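PDB 5HC8: prenyltransference for protein from Lavandula lanata, which is a lavandulyl diphosphate synthase that probably joins two dimethylallyl diphosphate units head-to-middle, in the cis-prenyltransferase (undecaprenyl diphosphate synthase) family. Local coordinates for residues Leu60-Leu65 / Met134-Ala139; Ser105-Lys110 / Leu178-Thr183; Arg145-Glu150 / Leu205-Phe210; Glu150-Ile155 / Ala172-His177. One frame throughout, in Å; residues are numbered along the deposited sequence.

Contact 1 (Leu60-Leu65 / Met134-Ala139). With ISY (3-methylbut-3-enylsulfanyl(phosphonooxy)phosphinic acid), chain F; 61G (2-methylbuta-1,3-diene), chain D; SO4 (sulfate ion), chain E.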
# COMPACT_ATOMS: atom_id res chain seq x y z
N LEU A 60 2.68 -17.21 7.16
CA LEU A 60 2.60 -16.12 8.13
C LEU A 60 3.89 -15.30 8.03
O LEU A 60 4.99 -15.86 8.19
CB LEU A 60 2.58 -16.62 9.52
CG LEU A 60 2.39 -15.52 10.58
CD1 LEU A 60 0.97 -14.95 10.51
CD2 LEU A 60 2.71 -16.01 11.96
N THR A 61 3.75 -14.03 7.73
CA THR A 61 4.91 -13.10 7.74
C THR A 61 4.84 -12.16 8.92
O THR A 61 3.79 -11.54 9.16
CB THR A 61 4.92 -12.29 6.45
OG1 THR A 61 5.14 -13.14 5.33
CG2 THR A 61 6.06 -11.27 6.50
N ILE A 62 5.91 -12.08 9.71
CA ILE A 62 6.01 -11.10 10.79
C ILE A 62 7.09 -10.10 10.42
O ILE A 62 8.25 -10.45 10.11
CB ILE A 62 6.33 -11.73 12.15
CG1 ILE A 62 5.21 -12.68 12.58
CG2 ILE A 62 6.62 -10.65 13.19
CD1 ILE A 62 5.53 -13.49 13.85
N TRP A 63 6.71 -8.84 10.35
CA TRP A 63 7.70 -7.77 10.05
C TRP A 63 8.32 -7.27 11.31
O TRP A 63 7.60 -6.80 12.20
CB TRP A 63 7.03 -6.58 9.41
CG TRP A 63 7.94 -5.55 8.79
CD1 TRP A 63 9.18 -5.74 8.19
CD2 TRP A 63 7.63 -4.18 8.61
NE1 TRP A 63 9.61 -4.54 7.66
CE2 TRP A 63 8.65 -3.60 7.84
CE3 TRP A 63 6.51 -3.41 8.92
CZ2 TRP A 63 8.63 -2.23 7.51
CZ3 TRP A 63 6.54 -2.10 8.61
CH2 TRP A 63 7.55 -1.54 7.87
N ALA A 64 9.65 -7.38 11.41
CA ALA A 64 10.35 -7.06 12.69
C ALA A 64 11.26 -5.83 12.59
O ALA A 64 11.61 -5.21 13.59
CB ALA A 64 11.17 -8.24 13.14
N LEU A 65 11.68 -5.48 11.38
CA LEU A 65 12.68 -4.41 11.34
C LEU A 65 12.67 -3.84 9.95
O LEU A 65 12.85 -4.56 9.01
CB LEU A 65 14.03 -4.97 11.71
CG LEU A 65 15.05 -3.85 11.90
CD1 LEU A 65 14.96 -3.23 13.28
CD2 LEU A 65 16.46 -4.39 11.69
N MET A 134 3.58 -25.00 7.62
CA MET A 134 3.30 -23.63 7.25
C MET A 134 4.63 -22.95 7.09
O MET A 134 5.53 -23.16 7.88
CB MET A 134 2.47 -22.94 8.33
CG MET A 134 2.11 -21.47 8.07
SD MET A 134 1.33 -20.69 9.47
CE MET A 134 2.72 -20.26 10.49
N HIS A 135 4.71 -22.10 6.09
CA HIS A 135 5.83 -21.20 5.94
C HIS A 135 5.68 -20.00 6.94
O HIS A 135 4.58 -19.42 7.10
CB HIS A 135 5.85 -20.76 4.47
CG HIS A 135 7.14 -20.22 3.96
ND1 HIS A 135 7.29 -19.85 2.64
CD2 HIS A 135 8.33 -19.98 4.55
CE1 HIS A 135 8.52 -19.41 2.45
NE2 HIS A 135 9.16 -19.46 3.60
N PHE A 136 6.80 -19.66 7.59
CA PHE A 136 6.94 -18.50 8.46
C PHE A 136 8.06 -17.63 7.91
O PHE A 136 9.21 -18.08 7.82
CB PHE A 136 7.30 -18.94 9.87
CG PHE A 136 7.71 -17.82 10.78
CD1 PHE A 136 7.12 -16.53 10.70
CD2 PHE A 136 8.76 -17.99 11.69
CE1 PHE A 136 7.53 -15.50 11.54
CE2 PHE A 136 9.16 -16.95 12.55
CZ PHE A 136 8.54 -15.71 12.48
N ILE A 137 7.74 -16.42 7.46
CA ILE A 137 8.76 -15.45 7.01
C ILE A 137 8.95 -14.39 8.10
O ILE A 137 7.98 -13.77 8.59
CB ILE A 137 8.38 -14.78 5.70
CG1 ILE A 137 8.45 -15.80 4.58
CG2 ILE A 137 9.33 -13.60 5.35
CD1 ILE A 137 7.82 -15.36 3.27
N LEU A 138 10.21 -14.21 8.50
CA LEU A 138 10.60 -13.09 9.33
C LEU A 138 11.20 -12.06 8.37
O LEU A 138 12.19 -12.32 7.74
CB LEU A 138 11.59 -13.51 10.41
CG LEU A 138 12.03 -12.37 11.33
CD1 LEU A 138 10.94 -11.78 12.21
CD2 LEU A 138 13.19 -12.85 12.16
N ALA A 139 10.55 -10.92 8.25
CA ALA A 139 11.00 -9.79 7.43
C ALA A 139 11.79 -8.82 8.30
O ALA A 139 11.26 -8.17 9.19
CB ALA A 139 9.80 -9.11 6.76
P1 ISY F . 6.14 4.34 12.18
O2 ISY F . 7.22 3.09 12.11
P3 ISY F . 7.45 1.93 13.15
O4 ISY F . 4.88 3.98 13.07
O5 ISY F . 5.70 4.86 10.78
O6 ISY F . 6.91 5.46 12.86
O7 ISY F . 7.24 2.41 14.54
O8 ISY F . 8.84 1.22 12.81
S9 ISY F . 5.83 0.58 12.79
C10 ISY F . 6.48 -0.34 11.41
C11 ISY F . 6.74 -1.68 12.04
C12 ISY F . 8.04 -2.42 11.84
C13 ISY F . 8.20 -3.72 12.47
C14 ISY F . 9.21 -1.77 11.20
CAC 61G D . 10.78 -2.35 15.06
CAE 61G D . 10.37 -3.25 16.25
CAB 61G D . 10.74 -4.69 16.45
CAD 61G D . 9.41 -2.72 17.15
CAA 61G D . 9.07 -1.37 16.88
S SO4 E . 5.27 -21.34 0.00
O1 SO4 E . 5.09 -20.14 0.92
O2 SO4 E . 5.31 -21.12 -1.50
O3 SO4 E . 6.55 -22.08 0.31
O4 SO4 E . 4.11 -22.24 0.35

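Contact 2 (Ser105-Lys110 / Leu178-Thr183)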
# COMPACT_ATOMS: atom_id res chain seq x y z
N SER A 105 11.91 -18.84 6.71
CA SER A 105 12.73 -18.02 5.86
C SER A 105 12.81 -16.62 6.44
O SER A 105 11.93 -16.23 7.18
CB SER A 105 12.17 -17.87 4.47
OG SER A 105 11.92 -19.06 3.82
N ALA A 106 13.87 -15.90 6.11
CA ALA A 106 13.95 -14.50 6.41
C ALA A 106 14.07 -13.77 5.09
O ALA A 106 14.69 -14.30 4.08
CB ALA A 106 15.09 -14.13 7.38
N ILE A 107 13.38 -12.62 5.03
CA ILE A 107 13.51 -11.72 3.87
C ILE A 107 13.98 -10.35 4.34
O ILE A 107 13.70 -9.93 5.46
CB ILE A 107 12.24 -11.60 3.02
CG1 ILE A 107 11.09 -10.94 3.79
CG2 ILE A 107 11.88 -12.99 2.48
CD1 ILE A 107 9.87 -10.72 2.89
N GLY A 108 14.72 -9.68 3.47
CA GLY A 108 15.21 -8.34 3.69
C GLY A 108 16.68 -8.22 3.31
O GLY A 108 17.25 -9.15 2.76
N ASP A 109 17.27 -7.06 3.59
CA ASP A 109 18.71 -6.76 3.32
C ASP A 109 19.55 -7.33 4.45
O ASP A 109 19.96 -6.67 5.38
CB ASP A 109 18.89 -5.27 3.12
CG ASP A 109 20.29 -4.90 2.58
OD1 ASP A 109 21.16 -5.78 2.51
OD2 ASP A 109 20.50 -3.71 2.30
N LYS A 110 19.78 -8.62 4.35
CA LYS A 110 20.35 -9.36 5.47
C LYS A 110 21.82 -8.98 5.69
O LYS A 110 22.34 -9.09 6.79
CB LYS A 110 20.19 -10.84 5.23
CG LYS A 110 18.76 -11.25 5.38
CD LYS A 110 18.62 -12.68 4.90
CE LYS A 110 18.01 -12.78 3.51
NZ LYS A 110 17.37 -14.12 3.39
N LEU A 178 11.16 -9.85 -6.75
CA LEU A 178 11.04 -9.31 -5.38
C LEU A 178 11.53 -10.31 -4.42
O LEU A 178 11.70 -11.51 -4.76
CB LEU A 178 9.56 -8.97 -5.09
CG LEU A 178 9.06 -7.86 -6.01
CD1 LEU A 178 7.54 -7.87 -6.06
CD2 LEU A 178 9.51 -6.48 -5.48
N MET A 179 11.72 -9.84 -3.19
CA MET A 179 12.11 -10.67 -2.08
C MET A 179 11.08 -11.70 -1.69
O MET A 179 11.45 -12.69 -1.08
CB MET A 179 12.54 -9.83 -0.86
CG MET A 179 13.88 -9.13 -1.09
SD MET A 179 14.39 -8.14 0.34
CE MET A 179 13.96 -6.53 -0.23
N THR A 180 9.81 -11.52 -2.11
CA THR A 180 8.78 -12.49 -1.80
C THR A 180 8.77 -13.61 -2.85
O THR A 180 7.87 -14.47 -2.80
CB THR A 180 7.41 -11.77 -1.76
OG1 THR A 180 7.33 -10.78 -2.83
CG2 THR A 180 7.30 -11.13 -0.41
N ASN A 181 9.76 -13.63 -3.77
CA ASN A 181 9.84 -14.72 -4.78
C ASN A 181 10.03 -16.13 -4.16
O ASN A 181 9.86 -17.16 -4.82
CB ASN A 181 10.86 -14.43 -5.91
CG ASN A 181 12.27 -14.40 -5.42
OD1 ASN A 181 12.58 -14.82 -4.33
ND2 ASN A 181 13.13 -13.79 -6.24
N ILE A 182 10.36 -16.16 -2.91
CA ILE A 182 10.41 -17.40 -2.17
C ILE A 182 9.06 -18.01 -1.81
O ILE A 182 9.04 -19.06 -1.23
CB ILE A 182 11.26 -17.25 -0.91
CG1 ILE A 182 10.60 -16.24 0.07
CG2 ILE A 182 12.71 -16.87 -1.26
CD1 ILE A 182 11.09 -16.41 1.48
N THR A 183 7.93 -17.36 -2.12
CA THR A 183 6.65 -17.96 -1.81
C THR A 183 5.84 -17.94 -3.04
O THR A 183 5.85 -16.94 -3.73
CB THR A 183 5.62 -17.06 -1.08
OG1 THR A 183 6.10 -15.77 -0.66
CG2 THR A 183 4.79 -17.79 -0.22

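Contact 3 (Arg145-Glu150 / Leu205-Phe210)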
# COMPACT_ATOMS: atom_id res chain seq x y z
N ARG A 145 9.67 -0.13 -0.56
CA ARG A 145 10.33 0.66 -1.59
C ARG A 145 11.66 -0.02 -1.98
O ARG A 145 11.91 -0.16 -3.15
CB ARG A 145 10.68 2.07 -1.07
CG ARG A 145 9.53 3.01 -0.94
CD ARG A 145 9.11 3.56 -2.25
NE ARG A 145 8.07 4.60 -2.22
CZ ARG A 145 8.21 5.93 -2.08
NH1 ARG A 145 9.40 6.47 -1.75
NH2 ARG A 145 7.15 6.72 -2.17
N GLU A 146 12.41 -0.44 -0.99
CA GLU A 146 13.71 -1.05 -1.24
C GLU A 146 13.59 -2.35 -2.05
O GLU A 146 14.37 -2.61 -2.98
CB GLU A 146 14.41 -1.38 0.03
CG GLU A 146 15.00 -0.25 0.79
CD GLU A 146 13.97 0.64 1.50
OE1 GLU A 146 12.74 0.36 1.53
OE2 GLU A 146 14.43 1.64 2.09
N ASP A 147 12.58 -3.16 -1.71
CA ASP A 147 12.20 -4.33 -2.51
C ASP A 147 11.94 -4.02 -3.98
O ASP A 147 12.47 -4.69 -4.88
CB ASP A 147 10.97 -4.99 -1.86
CG ASP A 147 10.77 -6.43 -2.22
OD1 ASP A 147 11.65 -7.12 -2.85
OD2 ASP A 147 9.66 -6.91 -1.79
N ILE A 148 11.07 -3.06 -4.28
CA ILE A 148 10.79 -2.68 -5.57
C ILE A 148 12.06 -2.19 -6.32
O ILE A 148 12.28 -2.53 -7.51
CB ILE A 148 9.70 -1.65 -5.62
CG1 ILE A 148 8.37 -2.29 -5.12
CG2 ILE A 148 9.54 -1.05 -7.02
CD1 ILE A 148 7.32 -1.23 -4.83
N VAL A 149 12.87 -1.39 -5.69
CA VAL A 149 14.06 -0.83 -6.39
C VAL A 149 15.03 -1.97 -6.71
O VAL A 149 15.54 -2.04 -7.81
CB VAL A 149 14.76 0.24 -5.52
CG1 VAL A 149 16.12 0.65 -6.13
CG2 VAL A 149 13.90 1.49 -5.36
N GLU A 150 15.21 -2.88 -5.78
CA GLU A 150 16.14 -4.00 -5.94
C GLU A 150 15.65 -4.98 -7.02
O GLU A 150 16.45 -5.49 -7.87
CB GLU A 150 16.40 -4.68 -4.62
CG GLU A 150 17.17 -5.99 -4.70
CD GLU A 150 18.59 -5.80 -5.27
OE1 GLU A 150 19.09 -4.66 -5.21
OE2 GLU A 150 19.19 -6.79 -5.81
N LEU A 205 4.59 -2.98 -0.46
CA LEU A 205 3.85 -2.04 -1.25
C LEU A 205 3.34 -2.80 -2.48
O LEU A 205 2.15 -2.91 -2.65
CB LEU A 205 4.73 -0.83 -1.68
CG LEU A 205 5.24 -0.01 -0.46
CD1 LEU A 205 6.20 1.08 -0.99
CD2 LEU A 205 4.15 0.61 0.32
N TRP A 206 4.24 -3.31 -3.36
CA TRP A 206 3.84 -4.10 -4.50
C TRP A 206 2.84 -5.22 -4.09
O TRP A 206 1.88 -5.51 -4.85
CB TRP A 206 5.04 -4.74 -5.16
CG TRP A 206 4.68 -5.76 -6.20
CD1 TRP A 206 4.32 -7.06 -6.00
CD2 TRP A 206 4.58 -5.51 -7.62
NE1 TRP A 206 4.04 -7.65 -7.21
CE2 TRP A 206 4.18 -6.72 -8.22
CE3 TRP A 206 4.85 -4.42 -8.43
CZ2 TRP A 206 4.03 -6.83 -9.60
CZ3 TRP A 206 4.60 -4.50 -9.76
CH2 TRP A 206 4.27 -5.72 -10.36
N GLN A 207 3.12 -5.80 -2.95
CA GLN A 207 2.39 -6.95 -2.46
C GLN A 207 0.95 -6.70 -2.05
O GLN A 207 0.23 -7.70 -1.85
CB GLN A 207 3.17 -7.72 -1.38
CG GLN A 207 4.48 -8.35 -1.86
CD GLN A 207 5.71 -7.42 -1.92
OE1 GLN A 207 5.61 -6.17 -1.72
NE2 GLN A 207 6.88 -8.01 -2.20
N LEU A 208 0.51 -5.46 -1.95
CA LEU A 208 -0.75 -5.11 -1.24
C LEU A 208 -1.95 -4.62 -2.03
O LEU A 208 -2.80 -4.00 -1.41
CB LEU A 208 -0.43 -4.06 -0.11
CG LEU A 208 0.57 -4.48 0.96
CD1 LEU A 208 0.52 -3.41 2.07
CD2 LEU A 208 0.25 -5.84 1.59
N PRO A 209 -2.05 -4.84 -3.40
CA PRO A 209 -3.13 -4.19 -4.16
C PRO A 209 -4.52 -4.62 -3.69
O PRO A 209 -5.41 -3.78 -3.68
CB PRO A 209 -2.88 -4.61 -5.64
CG PRO A 209 -2.00 -5.83 -5.55
CD PRO A 209 -1.23 -5.71 -4.26
N PHE A 210 -4.67 -5.84 -3.19
CA PHE A 210 -6.02 -6.35 -2.77
C PHE A 210 -6.07 -6.90 -1.40
O PHE A 210 -7.11 -7.40 -0.98
CB PHE A 210 -6.60 -7.33 -3.83
CG PHE A 210 -6.84 -6.63 -5.20
CD1 PHE A 210 -7.92 -5.78 -5.36
CD2 PHE A 210 -5.95 -6.81 -6.22
CE1 PHE A 210 -8.14 -5.14 -6.57
CE2 PHE A 210 -6.15 -6.15 -7.44
CZ PHE A 210 -7.22 -5.34 -7.60

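Contact 4 (Glu150-Ile155 / Ala172-His177)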
# COMPACT_ATOMS: atom_id res chain seq x y z
N GLU A 150 15.21 -2.88 -5.78
CA GLU A 150 16.14 -4.00 -5.94
C GLU A 150 15.65 -4.98 -7.02
O GLU A 150 16.45 -5.49 -7.87
CB GLU A 150 16.40 -4.68 -4.62
CG GLU A 150 17.17 -5.99 -4.70
CD GLU A 150 18.59 -5.80 -5.27
OE1 GLU A 150 19.09 -4.66 -5.21
OE2 GLU A 150 19.19 -6.79 -5.81
N ALA A 151 14.35 -5.23 -7.05
CA ALA A 151 13.73 -5.91 -8.20
C ALA A 151 13.99 -5.21 -9.54
O ALA A 151 14.36 -5.88 -10.56
CB ALA A 151 12.23 -6.11 -8.00
N ALA A 152 13.78 -3.90 -9.57
CA ALA A 152 14.06 -3.07 -10.73
C ALA A 152 15.56 -3.18 -11.19
O ALA A 152 15.83 -3.32 -12.41
CB ALA A 152 13.63 -1.64 -10.49
N ARG A 153 16.47 -3.23 -10.22
CA ARG A 153 17.89 -3.30 -10.51
C ARG A 153 18.17 -4.66 -11.13
O ARG A 153 18.82 -4.73 -12.16
CB ARG A 153 18.75 -3.15 -9.28
CG ARG A 153 18.77 -1.77 -8.68
CD ARG A 153 19.83 -1.64 -7.60
NE ARG A 153 19.73 -0.34 -6.94
CZ ARG A 153 20.76 0.39 -6.50
NH1 ARG A 153 22.01 -0.04 -6.68
NH2 ARG A 153 20.54 1.57 -5.90
N LYS A 154 17.67 -5.73 -10.49
CA LYS A 154 17.87 -7.12 -11.02
C LYS A 154 17.32 -7.29 -12.42
O LYS A 154 17.95 -7.97 -13.28
CB LYS A 154 17.25 -8.20 -10.11
CG LYS A 154 17.87 -8.46 -8.78
CD LYS A 154 16.96 -9.45 -8.02
CE LYS A 154 17.61 -10.23 -6.88
NZ LYS A 154 18.13 -9.36 -5.81
N ILE A 155 16.17 -6.72 -12.71
CA ILE A 155 15.57 -6.77 -14.02
C ILE A 155 16.43 -5.94 -14.98
O ILE A 155 16.69 -6.36 -16.13
CB ILE A 155 14.13 -6.35 -14.02
CG1 ILE A 155 13.29 -7.49 -13.46
CG2 ILE A 155 13.62 -5.95 -15.39
CD1 ILE A 155 11.97 -7.01 -12.90
N ALA A 172 4.12 -10.39 -13.75
CA ALA A 172 4.65 -11.63 -13.29
C ALA A 172 6.17 -11.61 -13.27
O ALA A 172 6.82 -12.17 -12.40
CB ALA A 172 4.12 -12.78 -14.17
N THR A 173 6.77 -10.99 -14.27
CA THR A 173 8.24 -10.91 -14.26
C THR A 173 8.73 -10.07 -13.08
O THR A 173 9.66 -10.40 -12.36
CB THR A 173 8.72 -10.29 -15.61
OG1 THR A 173 8.30 -11.19 -16.67
CG2 THR A 173 10.23 -10.16 -15.60
N PHE A 174 8.00 -8.99 -12.84
CA PHE A 174 8.42 -8.08 -11.77
C PHE A 174 8.31 -8.78 -10.44
O PHE A 174 9.24 -8.82 -9.66
CB PHE A 174 7.65 -6.76 -11.89
CG PHE A 174 8.33 -5.65 -11.16
CD1 PHE A 174 8.20 -5.55 -9.80
CD2 PHE A 174 9.18 -4.79 -11.84
CE1 PHE A 174 8.86 -4.56 -9.11
CE2 PHE A 174 9.85 -3.77 -11.14
CZ PHE A 174 9.73 -3.71 -9.77
N GLU A 175 7.24 -9.55 -10.28
CA GLU A 175 6.99 -10.35 -9.10
C GLU A 175 8.08 -11.36 -8.81
O GLU A 175 8.50 -11.56 -7.68
CB GLU A 175 5.60 -10.96 -9.35
CG GLU A 175 4.87 -11.85 -8.36
CD GLU A 175 4.14 -11.07 -7.34
OE1 GLU A 175 3.02 -10.49 -7.58
OE2 GLU A 175 4.77 -11.03 -6.28
N GLN A 176 8.65 -11.99 -9.85
CA GLN A 176 9.66 -13.05 -9.60
C GLN A 176 11.02 -12.49 -9.16
O GLN A 176 11.91 -13.21 -8.74
CB GLN A 176 9.97 -13.85 -10.90
CG GLN A 176 8.80 -14.48 -11.64
CD GLN A 176 9.18 -14.77 -13.12
OE1 GLN A 176 10.37 -14.91 -13.47
NE2 GLN A 176 8.17 -14.85 -13.99
N HIS A 177 11.16 -11.16 -9.19
CA HIS A 177 12.42 -10.53 -8.72
C HIS A 177 12.34 -9.82 -7.38
O HIS A 177 13.35 -9.29 -6.89
CB HIS A 177 12.86 -9.59 -9.84
CG HIS A 177 13.29 -10.34 -11.06
ND1 HIS A 177 12.44 -10.59 -12.12
CD2 HIS A 177 14.46 -10.98 -11.34
CE1 HIS A 177 13.09 -11.31 -13.03
NE2 HIS A 177 14.32 -11.54 -12.58
O HOH W 1 15.64 -9.16 -4.69

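Contact 1 (Leu60-Leu65 / Met134-Ala139)
W63 meets A139 where two parallel strands of the central sheet reach the substrate pocket. W63 CD1 lies 3.7 Å from A139 CB. With CG anti to the backbone N (chi1 -167°), one indole face lies against the five-carbon chain of the bound thio-analogue ISY; W63 CE3 comes within 3.4 Å of ISY C12. A139 O sits near the ring plane, at the edge. The same carbonyl accepts a straight bond from A64 N (2.9 Å, 177°) and a weak one from L65 N. Further back, L60 N bonds to H135 O, I137 N to L60 O, I62 N to I137 O and A139 N to I62 O. On the face of L60, I62, F136 and L138, I62 CD1 touches F136 CE1 at 3.7 Å. At the strand end A64 CB touches L138 CD1. T61 and I137 lie side by side on the face that carries W63. Y142 O takes the indole N-H, and F203 stacks on the ring. With an alanine in place of W63, the carbon chain of ISY is likely to lose its aromatic wall, and Y142 O this donor. The contact thus makes an apolar wall on a hydrogen-bonded parallel sheet.

Contact 2 (Ser105-Lys110 / Leu178-Thr183)
I107 packs on M179 and I182 at one border of the parallel sheet. Strand 103-107 is the outermost strand there within the chain, and the loop after helix 171-176 lies against it. The two segments meet mainly by van der Waals packing. I107 CG2 touches I182 CD1 at 3.6 Å, and the two side chains cross at a slant. The same methyl also lies 3.6 Å from M179 O. I107 puts CG1 between the backbone N and the carbonyl carbon (chi1 66°), which leaves CG2 anti to the carbonyl carbon and turned to the loop. I182 CD1 also presses on S105 CB at 3.5 Å, tighter than usual for two carbons. I137 of the neighbouring strand packs on both isoleucines.

Polar bonds steady each side separately. T180 O accepts from both T183 N and T183 OG1, which fixes the turn that carries I182. K110 NZ reaches back to A106 O at 2.8 Å, from above the carbonyl plane. Outside the two segments, S105 OG is hydrogen-bonded to H135 NE2 of the neighbouring strand. D109 centres an inverse gamma turn as the chain leaves the strand.

Sulfur makes the last kind of contact. The M179 chain runs extended through chi2 and bends at chi3. This brings M179 SD alongside the backbone of G108, 3.5 Å from G108 CA.

Contact 3 (Arg145-Glu150 / Leu205-Phe210)
D147 and Q207 meet at a slant, their carboxylate and amide planes nearly parallel, 18° apart. Q207 NE2 meets D147 OD2 nearly along its C-O axis at 3.0 Å, and the oxygen lies close to the amide plane. The N-H...O angle is 157°. Q207 reaches the helix because its chain bends at chi2 (82°). D147 OD2 also bonds Y142 OH, D147 OD1 takes M179 N, and Q207 NE2 bonds T180 OG1. This buried carboxylate is therefore held at both oxygens. A leucine in place of Q207 would probably leave D147 OD2 and T180 OG1 without their shared amide partner.

The apolar side chains cross more steeply. I148 lies at about a right angle to both L205 and W206. Its CD1 is 4.1 Å from L205 CB, and I148 CG1 is 4.1 Å from W206 CB. L205 CD1 slants across R145, 3.8 Å from R145 CG. The R145 guanidinium goes to the second subunit. It forms a salt bridge from NH1 to E171 of that subunit, a hydrogen bond from NE to W206 O of that subunit and a cation-pi contact with that W206 ring.

L205 to L208 form a type I beta turn. The helix start packs on this turn of its own chain, beside the subunit interface, where the R145-W206 pairing is reciprocal. Cis-prenyltransferases are commonly dimers.

Contact 4 (Glu150-Ile155 / Ala172-His177)
H177 places its ring with CG anti to the carbonyl carbon (chi1 -68°), and I155 sets CG1 the same way (chi1 -77°). Together these torsions bring the isoleucine over the imidazole. The motif is a helix-helix crossing, in which helix 144-160 meets the end of helix 171-176. The axes of the short segments 150-155 and 172-176 approach to 9.6 Å, at 107°.

The central contact is CH-pi. I155 CG1 stands 3.8 Å from the centroid of the H177 ring, over one face and displaced toward the rim. The ring is held in rotation by H177 ND1, which donates to T173 O at 2.8 Å with the acceptor near the ring plane. H177 NE2 is bonded to K158 NZ.

The F174 ring lies against helix 144-160. I155 CD1 touches F174 CD2 at 3.7 Å, the side chains crossing at about a right angle. A151 CB packs on F174 CE1 at 3.9 Å. A151 CB also fits close to H177 O. F174 stacks with W206 and packs on A152 of the second subunit, so this crossing reaches the dimer interface.

On the solvent side, K154 bends at chi4 and forms a salt bridge with E150 through the anti lone pair of E150 OE2. A water accepts from K154 NZ at 2.7 Å and donates to H177 O at 3.2 Å.

Overall arrangement
The first segment in these contacts lies on strand 59-65, and contact 1 closes a loop of 68 residues when strand 135-140 lies beside it. Strand 103-107 falls inside that loop and opens contact 2, which ends only at 178-183, so contacts 1 and 2 cross. They share the sheet. Contact 1 is complete before contacts 3 and 4 open on helix 144-160, sharing E150. Contact 4 closes first and nests within the loops of both contact 2 and contact 3. Contacts 2 and 3 cross, and contact 3 closes last, at 205-210. Together they join the sheet and substrate pocket to the loop 178-183, helix 144-160 and the subunit interface, which contacts 3 and 4 both touch.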